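Side-chain contacts in OxsB protein (Bacillus megaterium, PDB 5UL3), which catalyses the cobalamin-dependent radical SAM ring contraction of dAMP to the oxetane aldehyde from which the nucleoside analog oxetanocin A is made: residues A[640-645]-A[656-661]; A[156-161]-A[170-175]; A[363-368]-A[376-381]. One frame throughout, in Å; residues are numbered along the deposited sequence.

Contact 1. Residues A[640-645]-A[656-661]; sequences LLKYLV and IILSDF
Leu658 reaches across from helix 652-664 and lays its two methyls against the backbone of Lys642 and Tyr643 on helix 620-648. Leu658 CD1 sits 3.8 Å from Lys642 O and 4.0 Å from Tyr643 CA. Leu658 CD2 lies 4.0 Å from Tyr643 N. The Leu658 torsions put CG anti to its own carbonyl carbon (chi1 -74°), and the forked end straddles the start of Tyr643. The tyrosine meets the leucine with its CB, 4.2 Å from Leu658 CD2. Its ring goes on to helix 683-709, where it meets the ring of Trp693. Beside this pair, Lys642 runs extended from its backbone and then turns at chi4 (71°). Its aliphatic chain crosses Ile657 at about a right angle. Lys642 CE is the atom that touches, 3.8 Å from Ile657 CD1 and 3.9 Å from Ile657 CG2, so both branches of the isoleucine meet one methylene. The bend carries NZ to Glu494, with which it forms a salt bridge. The two segments run at 132° to each other, with axes 10.6 Å apart at closest approach. They lie on successive helices, probably of the C-terminal helix bundle. No hydrogen bond crosses between them. The chemistry implies a join made by van der Waals packing, in which the aliphatic part of Lys642 packs against Ile657 while its ammonium group pairs with Glu494.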
loop_
_atom_site.group_PDB
_atom_site.type_symbol
_atom_site.label_atom_id
_atom_site.label_comp_id
_atom_site.label_asym_id
_atom_site.label_seq_id
_atom_site.Cartn_x
_atom_site.Cartn_y
_atom_site.Cartn_z
ATOM N N LEU A 640 17.422 -22.064 -12.141
ATOM C CA LEU A 640 17.367 -23.100 -11.117
ATOM C C LEU A 640 16.090 -23.918 -11.241
ATOM O O LEU A 640 16.128 -25.154 -11.270
ATOM C CB LEU A 640 17.447 -22.485 -9.726
ATOM C CG LEU A 640 16.971 -23.431 -8.625
ATOM C CD1 LEU A 640 18.004 -24.577 -8.362
ATOM C CD2 LEU A 640 16.650 -22.670 -7.347
ATOM N N LEU A 641 14.937 -23.240 -11.295
ATOM C CA LEU A 641 13.678 -23.969 -11.391
ATOM C C LEU A 641 13.573 -24.729 -12.709
ATOM O O LEU A 641 13.062 -25.856 -12.742
ATOM C CB LEU A 641 12.492 -23.021 -11.223
ATOM C CG LEU A 641 11.146 -23.735 -11.217
ATOM C CD1 LEU A 641 11.179 -24.879 -10.215
ATOM C CD2 LEU A 641 10.037 -22.737 -10.869
ATOM N N LYS A 642 14.042 -24.133 -13.807
ATOM C CA LYS A 642 14.029 -24.855 -15.073
ATOM C C LYS A 642 14.899 -26.104 -14.982
ATOM O O LYS A 642 14.529 -27.169 -15.494
ATOM C CB LYS A 642 14.492 -23.943 -16.209
ATOM C CG LYS A 642 14.229 -24.502 -17.592
ATOM C CD LYS A 642 14.619 -23.508 -18.671
ATOM C CE LYS A 642 13.900 -23.789 -19.992
ATOM N NZ LYS A 642 12.418 -23.486 -20.017
ATOM N N TYR A 643 16.019 -26.001 -14.268
ATOM C CA TYR A 643 16.910 -27.137 -14.066
ATOM C C TYR A 643 16.264 -28.208 -13.190
ATOM O O TYR A 643 16.378 -29.406 -13.484
ATOM C CB TYR A 643 18.211 -26.631 -13.453
ATOM C CG TYR A 643 19.295 -27.663 -13.245
ATOM C CD1 TYR A 643 19.939 -28.249 -14.324
ATOM C CD2 TYR A 643 19.701 -28.009 -11.970
ATOM C CE1 TYR A 643 20.955 -29.183 -14.130
ATOM C CE2 TYR A 643 20.722 -28.937 -11.765
ATOM C CZ TYR A 643 21.337 -29.521 -12.845
ATOM O OH TYR A 643 22.337 -30.444 -12.628
ATOM N N LEU A 644 15.590 -27.802 -12.108
ATOM C CA LEU A 644 14.899 -28.776 -11.265
ATOM C C LEU A 644 13.797 -29.503 -12.034
ATOM O O LEU A 644 13.661 -30.729 -11.926
ATOM C CB LEU A 644 14.327 -28.090 -10.021
ATOM C CG LEU A 644 15.341 -27.565 -8.995
ATOM C CD1 LEU A 644 14.654 -26.699 -7.934
ATOM C CD2 LEU A 644 16.053 -28.720 -8.338
ATOM N N VAL A 645 13.003 -28.767 -12.818
ATOM C CA VAL A 645 11.923 -29.384 -13.587
ATOM C C VAL A 645 12.499 -30.285 -14.676
ATOM O O VAL A 645 11.947 -31.353 -14.981
ATOM C CB VAL A 645 10.993 -28.302 -14.173
ATOM C CG1 VAL A 645 9.967 -28.913 -15.158
ATOM C CG2 VAL A 645 10.264 -27.568 -13.056
ATOM N N ILE A 656 18.186 -27.793 -24.553
ATOM C CA ILE A 656 18.954 -26.825 -25.332
ATOM C C ILE A 656 19.133 -25.531 -24.550
ATOM O O ILE A 656 20.250 -25.015 -24.418
ATOM C CB ILE A 656 18.272 -26.573 -26.688
ATOM C CG1 ILE A 656 18.324 -27.841 -27.547
ATOM C CG2 ILE A 656 18.914 -25.381 -27.395
ATOM C CD1 ILE A 656 17.452 -27.782 -28.788
ATOM N N ILE A 657 18.033 -24.991 -24.015
ATOM C CA ILE A 657 18.090 -23.722 -23.291
ATOM C C ILE A 657 19.055 -23.826 -22.116
ATOM O O ILE A 657 19.923 -22.968 -21.927
ATOM C CB ILE A 657 16.681 -23.303 -22.830
ATOM C CG1 ILE A 657 15.753 -23.155 -24.033
ATOM C CG2 ILE A 657 16.745 -21.987 -22.049
ATOM C CD1 ILE A 657 14.305 -22.917 -23.665
ATOM N N LEU A 658 18.922 -24.887 -21.316
ATOM C CA LEU A 658 19.809 -25.051 -20.172
ATOM C C LEU A 658 21.254 -25.238 -20.619
ATOM O O LEU A 658 22.177 -24.693 -20.004
ATOM C CB LEU A 658 19.342 -26.227 -19.316
ATOM C CG LEU A 658 18.081 -25.955 -18.490
ATOM C CD1 LEU A 658 17.458 -27.248 -17.986
ATOM C CD2 LEU A 658 18.402 -25.014 -17.335
ATOM N N SER A 659 21.470 -25.991 -21.700
ATOM C CA SER A 659 22.827 -26.178 -22.205
ATOM C C SER A 659 23.414 -24.863 -22.708
ATOM O O SER A 659 24.571 -24.545 -22.413
ATOM C CB SER A 659 22.833 -27.239 -23.304
ATOM O OG SER A 659 24.152 -27.644 -23.599
ATOM N N ASP A 660 22.623 -24.077 -23.446
ATOM C CA ASP A 660 23.066 -22.748 -23.865
ATOM C C ASP A 660 23.444 -21.886 -22.666
ATOM O O ASP A 660 24.477 -21.208 -22.675
ATOM C CB ASP A 660 21.972 -22.057 -24.678
ATOM C CG ASP A 660 21.918 -22.537 -26.109
ATOM O OD1 ASP A 660 22.750 -23.393 -26.480
ATOM O OD2 ASP A 660 21.045 -22.055 -26.862
ATOM N N PHE A 661 22.600 -21.887 -21.631
ATOM C CA PHE A 661 22.860 -21.062 -20.456
ATOM C C PHE A 661 24.138 -21.505 -19.750
ATOM O O PHE A 661 24.996 -20.678 -19.421
ATOM C CB PHE A 661 21.656 -21.118 -19.511
ATOM C CG PHE A 661 21.862 -20.403 -18.214
ATOM C CD1 PHE A 661 21.688 -19.032 -18.124
ATOM C CD2 PHE A 661 22.226 -21.104 -17.073
ATOM C CE1 PHE A 661 21.879 -18.375 -16.923
ATOM C CE2 PHE A 661 22.413 -20.455 -15.870
ATOM C CZ PHE A 661 22.243 -19.087 -15.792
#

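Contact 2. Residues A[156-161]-A[170-175]; sequences ELIDMQ and IKNLLD
Glu156 OE2 lies almost equally near both polar atoms of the Asn172 amide, though it bonds to only one. Asn172 ND2 donates to Glu156 OE2 at 2.9 Å, with an N-H...O angle of 148°. Asn172 OD1 is 3.0 Å from the same Glu156 OE2, and this is a meeting of two acceptors. Asn172 has a second deposited conformer, so both the bond and the close approach hold for this conformer and need not for the other. The carboxylate oxygen lies in the amide plane, and the donor meets it nearly along its C-O axis. The two flat groups are turned 76° apart. The side chains come from opposite directions: Asn172 has CG anti to its backbone N (chi1 -174°), and a bend at chi2 of Glu156 brings OE2 to the amide. Ile158, two residues along the strand, packs beside this bond. Ile158 CD1 is 3.5 Å from Asn172 CG and 3.8 Å from Asn172 CB. The isoleucine methyl thus packs on the amide carbon, while the glutamate accepts one of the N-H groups. The contact joins strand 154-159, at an edge of the sheet, to helix 166-176, which follows it in the Rossmann fold that houses cobalamin. At the end of the strand, Asp159 OD1 accepts from Gln161 N at 2.8 Å in an Asx turn. Gln161 NE2 donates to Asp159 OD2, and Gln161 OE1 has a weak hydrogen bond to cobalamin. Across the two segments, the chemistry implies a single hydrogen bond to a probably charged acceptor, partly exposed and backed by apolar contact from Ile158.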
loop_
_atom_site.group_PDB
_atom_site.type_symbol
_atom_site.label_atom_id
_atom_site.label_comp_id
_atom_site.label_asym_id
_atom_site.label_seq_id
_atom_site.Cartn_x
_atom_site.Cartn_y
_atom_site.Cartn_z
ATOM N N GLU A 156 -5.151 13.656 17.509
ATOM C CA GLU A 156 -3.702 13.579 17.674
ATOM C C GLU A 156 -3.215 12.331 16.954
ATOM O O GLU A 156 -3.812 11.263 17.098
ATOM C CB GLU A 156 -3.319 13.537 19.154
ATOM C CG GLU A 156 -1.905 13.009 19.429
ATOM C CD GLU A 156 -0.988 14.048 20.060
ATOM O OE1 GLU A 156 -1.470 15.168 20.342
ATOM O OE2 GLU A 156 0.213 13.742 20.273
ATOM N N LEU A 157 -2.140 12.476 16.175
ATOM C CA LEU A 157 -1.571 11.386 15.389
ATOM C C LEU A 157 -0.228 10.987 15.981
ATOM O O LEU A 157 0.617 11.852 16.249
ATOM C CB LEU A 157 -1.378 11.803 13.930
ATOM C CG LEU A 157 -2.683 11.998 13.135
ATOM C CD1 LEU A 157 -2.391 12.657 11.797
ATOM C CD2 LEU A 157 -3.316 10.621 12.945
ATOM N N ILE A 158 -0.047 9.687 16.182
ATOM C CA ILE A 158 1.219 9.107 16.609
ATOM C C ILE A 158 1.590 8.035 15.595
ATOM O O ILE A 158 0.749 7.194 15.250
ATOM C CB ILE A 158 1.124 8.495 18.018
ATOM C CG1 ILE A 158 0.637 9.533 19.036
ATOM C CG2 ILE A 158 2.503 7.947 18.441
ATOM C CD1 ILE A 158 0.374 8.929 20.403
ATOM N N ASP A 159 2.843 8.054 15.118
ATOM C CA ASP A 159 3.277 7.123 14.076
ATOM C C ASP A 159 4.586 6.474 14.514
ATOM O O ASP A 159 5.618 7.149 14.580
ATOM C CB ASP A 159 3.464 7.836 12.733
ATOM C CG ASP A 159 3.610 6.855 11.552
ATOM O OD1 ASP A 159 3.848 5.651 11.789
ATOM O OD2 ASP A 159 3.457 7.287 10.384
ATOM N N MET A 160 4.536 5.172 14.810
ATOM C CA MET A 160 5.759 4.430 15.119
ATOM C C MET A 160 6.722 4.350 13.944
ATOM O O MET A 160 7.889 3.998 14.155
ATOM C CB MET A 160 5.418 3.016 15.581
ATOM C CG MET A 160 4.701 2.979 16.922
ATOM S SD MET A 160 4.489 1.295 17.489
ATOM C CE MET A 160 6.188 0.916 18.003
ATOM N N GLN A 161 6.289 4.680 12.721
ATOM C CA GLN A 161 7.218 4.646 11.593
ATOM C C GLN A 161 8.386 5.592 11.794
ATOM O O GLN A 161 9.475 5.344 11.263
ATOM C CB GLN A 161 6.534 5.031 10.293
ATOM C CG GLN A 161 5.563 4.039 9.723
ATOM C CD GLN A 161 5.104 4.525 8.358
ATOM O OE1 GLN A 161 5.575 4.049 7.329
ATOM N NE2 GLN A 161 4.238 5.524 8.348
ATOM N N ILE A 170 2.778 5.758 25.339
ATOM C CA ILE A 170 2.036 5.821 26.599
ATOM C C ILE A 170 2.201 7.190 27.244
ATOM O O ILE A 170 1.227 7.788 27.727
ATOM C CB ILE A 170 2.481 4.691 27.544
ATOM C CG1 ILE A 170 2.229 3.325 26.906
ATOM C CG2 ILE A 170 1.781 4.817 28.894
ATOM C CD1 ILE A 170 0.761 3.046 26.607
ATOM N N LYS A 171 3.436 7.708 27.261
ATOM C CA LYS A 171 3.681 9.054 27.768
ATOM C C LYS A 171 2.821 10.073 27.040
ATOM O O LYS A 171 2.233 10.969 27.665
ATOM C CB LYS A 171 5.160 9.425 27.600
ATOM C CG LYS A 171 6.127 8.845 28.624
ATOM C CD LYS A 171 7.497 9.529 28.470
ATOM C CE LYS A 171 7.331 11.054 28.376
ATOM N NZ LYS A 171 8.599 11.829 28.162
ATOM N N ASN A 172 2.752 9.958 25.712
ATOM C CA ASN A 172 1.941 10.866 24.908
ATOM C C ASN A 172 0.472 10.784 25.301
ATOM O O ASN A 172 -0.204 11.812 25.414
ATOM C CB ASN A 172 2.135 10.531 23.424
ATOM C CG ASN A 172 1.453 11.521 22.491
ATOM O OD1 ASN A 172 0.263 11.801 22.615
ATOM N ND2 ASN A 172 2.213 12.042 21.532
ATOM N N LEU A 173 -0.040 9.568 25.499
ATOM C CA LEU A 173 -1.444 9.396 25.863
ATOM C C LEU A 173 -1.746 10.022 27.219
ATOM O O LEU A 173 -2.793 10.652 27.404
ATOM C CB LEU A 173 -1.806 7.913 25.883
ATOM C CG LEU A 173 -1.758 7.181 24.530
ATOM C CD1 LEU A 173 -1.897 5.672 24.705
ATOM C CD2 LEU A 173 -2.876 7.718 23.606
ATOM N N LEU A 174 -0.859 9.818 28.197
ATOM C CA LEU A 174 -1.108 10.388 29.514
ATOM C C LEU A 174 -1.154 11.904 29.453
ATOM O O LEU A 174 -1.953 12.529 30.158
ATOM C CB LEU A 174 -0.037 9.915 30.502
ATOM C CG LEU A 174 0.031 8.412 30.779
ATOM C CD1 LEU A 174 1.059 8.130 31.875
ATOM C CD2 LEU A 174 -1.324 7.852 31.164
ATOM N N ASP A 175 -0.329 12.505 28.589
ATOM C CA ASP A 175 -0.293 13.957 28.466
ATOM C C ASP A 175 -1.540 14.490 27.766
ATOM O O ASP A 175 -2.119 15.485 28.207
ATOM C CB ASP A 175 0.970 14.378 27.712
ATOM C CG ASP A 175 1.051 15.889 27.494
ATOM O OD1 ASP A 175 1.162 16.631 28.488
ATOM O OD2 ASP A 175 1.015 16.332 26.328
#

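Contact 3. Residues A[363-368]-A[376-381]; sequences EEFIGE and QRIIDI
Ile378 points from helix 374-386 at the loop that follows strand 357-360, and its longer branch makes the contact. From CB the chain divides. CG1 leaves anti to the carbonyl carbon (chi1 -61°), and Ile378 CG1 passes 4.3 Å from Ile366 CG2. A chi2 of -60° then turns the terminal CD1 into the angle between the Phe365 ring and the loop backbone. Ile378 CD1 is 3.6 Å from Phe365 O and 4.1 Å from Ile366 CA. Ile378 CD1 also stands over one face of the Phe365 ring in a CH-pi contact, 4.2 Å from the centroid and 25° off the normal. It is offset toward the rim, with Phe365 CE2 the nearest ring atom. This loop and helix belong to the partial TIM barrel of the AdoMet radical domain, where a loop leads from a parallel strand into the next helix. At the start of the loop, Glu363 binds cobalamin, touches the iron-sulfur cluster and forms a salt bridge with Arg323. Beside Ile378, Arg377 reaches the loop through two waters. Arg377 NH1 donates to both waters, each at 2.9 Å, and both lie at the guanidinium edge, in its plane. One water donates to Phe365 O, the other to Ile366 O. Arg377 NH2 is hydrogen-bonded to Leu333 O, which helps hold the group's orientation. Ile381 CD1 covers one face of the Arg377 guanidinium, 3.9 Å above the plane and over its centre.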
loop_
_atom_site.group_PDB
_atom_site.type_symbol
_atom_site.label_atom_id
_atom_site.label_comp_id
_atom_site.label_asym_id
_atom_site.label_seq_id
_atom_site.Cartn_x
_atom_site.Cartn_y
_atom_site.Cartn_z
ATOM N N GLU A 363 -5.828 0.091 -4.717
ATOM C CA GLU A 363 -5.854 -1.263 -5.261
ATOM C C GLU A 363 -6.065 -1.236 -6.766
ATOM O O GLU A 363 -5.508 -2.066 -7.498
ATOM C CB GLU A 363 -6.964 -2.079 -4.589
ATOM C CG GLU A 363 -6.655 -2.481 -3.157
ATOM C CD GLU A 363 -7.718 -3.404 -2.602
ATOM O OE1 GLU A 363 -8.898 -2.988 -2.617
ATOM O OE2 GLU A 363 -7.375 -4.550 -2.213
ATOM N N GLU A 364 -6.887 -0.304 -7.239
ATOM C CA GLU A 364 -7.341 -0.235 -8.631
ATOM C C GLU A 364 -7.400 1.243 -9.006
ATOM O O GLU A 364 -8.428 1.909 -8.816
ATOM C CB GLU A 364 -8.701 -0.915 -8.808
ATOM C CG GLU A 364 -9.253 -0.815 -10.219
ATOM C CD GLU A 364 -10.600 -1.508 -10.392
ATOM O OE1 GLU A 364 -11.309 -1.745 -9.385
ATOM O OE2 GLU A 364 -10.938 -1.823 -11.552
ATOM N N PHE A 365 -6.304 1.746 -9.578
ATOM C CA PHE A 365 -6.235 3.162 -9.924
ATOM C C PHE A 365 -7.207 3.511 -11.050
ATOM O O PHE A 365 -7.852 4.565 -11.013
ATOM C CB PHE A 365 -4.797 3.522 -10.312
ATOM C CG PHE A 365 -4.603 4.969 -10.663
ATOM C CD1 PHE A 365 -4.735 5.959 -9.692
ATOM C CD2 PHE A 365 -4.251 5.346 -11.952
ATOM C CE1 PHE A 365 -4.535 7.297 -10.018
ATOM C CE2 PHE A 365 -4.037 6.692 -12.284
ATOM C CZ PHE A 365 -4.194 7.668 -11.317
ATOM N N ILE A 366 -7.354 2.630 -12.045
ATOM C CA ILE A 366 -8.138 2.986 -13.232
ATOM C C ILE A 366 -9.630 2.757 -13.003
ATOM O O ILE A 366 -10.458 3.642 -13.265
ATOM C CB ILE A 366 -7.630 2.201 -14.452
ATOM C CG1 ILE A 366 -6.162 2.544 -14.704
ATOM C CG2 ILE A 366 -8.466 2.522 -15.676
ATOM C CD1 ILE A 366 -5.505 1.577 -15.611
ATOM N N GLY A 367 -10.000 1.585 -12.520
ATOM C CA GLY A 367 -11.380 1.381 -12.112
ATOM C C GLY A 367 -12.331 1.067 -13.260
ATOM O O GLY A 367 -11.945 0.823 -14.415
ATOM N N GLU A 368 -13.614 1.044 -12.902
ATOM C CA GLU A 368 -14.710 0.760 -13.822
ATOM C C GLU A 368 -15.944 1.467 -13.293
ATOM O O GLU A 368 -16.270 1.332 -12.110
ATOM C CB GLU A 368 -15.007 -0.744 -13.949
ATOM C CG GLU A 368 -14.082 -1.536 -14.854
ATOM C CD GLU A 368 -14.643 -2.908 -15.221
ATOM O OE1 GLU A 368 -15.884 -3.061 -15.261
ATOM O OE2 GLU A 368 -13.842 -3.837 -15.470
ATOM N N GLN A 376 -11.845 8.305 -19.236
ATOM C CA GLN A 376 -11.847 9.757 -19.365
ATOM C C GLN A 376 -11.542 10.432 -18.033
ATOM O O GLN A 376 -10.925 11.499 -18.007
ATOM C CB GLN A 376 -13.188 10.248 -19.922
ATOM C CG GLN A 376 -13.169 11.736 -20.285
ATOM C CD GLN A 376 -12.114 12.051 -21.335
ATOM O OE1 GLN A 376 -11.994 11.343 -22.337
ATOM N NE2 GLN A 376 -11.330 13.099 -21.102
ATOM N N ARG A 377 -11.958 9.825 -16.921
ATOM C CA ARG A 377 -11.581 10.353 -15.617
ATOM C C ARG A 377 -10.061 10.365 -15.445
ATOM O O ARG A 377 -9.493 11.340 -14.936
ATOM C CB ARG A 377 -12.243 9.525 -14.519
ATOM C CG ARG A 377 -11.751 9.851 -13.128
ATOM C CD ARG A 377 -12.558 9.142 -12.062
ATOM N NE ARG A 377 -11.974 9.310 -10.735
ATOM C CZ ARG A 377 -10.921 8.626 -10.288
ATOM N NH1 ARG A 377 -10.318 7.724 -11.069
ATOM N NH2 ARG A 377 -10.469 8.837 -9.055
ATOM N N ILE A 378 -9.391 9.283 -15.842
ATOM C CA ILE A 378 -7.933 9.244 -15.713
ATOM C C ILE A 378 -7.296 10.300 -16.613
ATOM O O ILE A 378 -6.370 11.013 -16.205
ATOM C CB ILE A 378 -7.407 7.829 -16.024
ATOM C CG1 ILE A 378 -7.990 6.790 -15.047
ATOM C CG2 ILE A 378 -5.858 7.804 -16.002
ATOM C CD1 ILE A 378 -7.675 7.040 -13.568
ATOM N N ILE A 379 -7.782 10.415 -17.852
ATOM C CA ILE A 379 -7.230 11.399 -18.777
ATOM C C ILE A 379 -7.398 12.808 -18.219
ATOM O O ILE A 379 -6.473 13.624 -18.293
ATOM C CB ILE A 379 -7.866 11.239 -20.172
ATOM C CG1 ILE A 379 -7.332 9.950 -20.816
ATOM C CG2 ILE A 379 -7.554 12.461 -21.034
ATOM C CD1 ILE A 379 -8.097 9.503 -22.058
ATOM N N ASP A 380 -8.546 13.093 -17.584
ATOM C CA ASP A 380 -8.752 14.402 -16.951
ATOM C C ASP A 380 -7.779 14.648 -15.790
ATOM O O ASP A 380 -7.273 15.766 -15.618
ATOM C CB ASP A 380 -10.201 14.528 -16.460
ATOM C CG ASP A 380 -11.209 14.618 -17.607
ATOM O OD1 ASP A 380 -10.777 14.637 -18.777
ATOM O OD2 ASP A 380 -12.430 14.659 -17.336
ATOM N N ILE A 381 -7.532 13.632 -14.955
ATOM C CA ILE A 381 -6.525 13.784 -13.902
ATOM C C ILE A 381 -5.156 14.067 -14.518
ATOM O O ILE A 381 -4.433 14.982 -14.087
ATOM C CB ILE A 381 -6.506 12.535 -13.002
ATOM C CG1 ILE A 381 -7.813 12.438 -12.207
ATOM C CG2 ILE A 381 -5.283 12.572 -12.040
ATOM C CD1 ILE A 381 -8.065 11.065 -11.590
HETATM O O HOH W 1 -8.437 6.567 -9.231
HETATM O O HOH W 2 -11.052 6.449 -13.528
#

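Along the chain the order is contact 2, contact 3, contact 1, each closing before the next opens. No two of them touch. Contact 2 joins a strand and helix of the cobalamin-housing Rossmann fold. Contact 3 joins a loop and helix of the partial TIM barrel. Their centres are 36 Å apart, on opposite sides of the chain's centre, and their nearest atoms about 17 Å. Both include residues of the cobalamin pocket, Gln161 and Glu363, consistent with cobalamin, housed by the Rossmann fold, also meeting the radical domain. Contact 1 packs two helices near the C-terminal end, away from the annotated sites. Its centre lies 54 Å from that of contact 2 and 42 Å from that of contact 3.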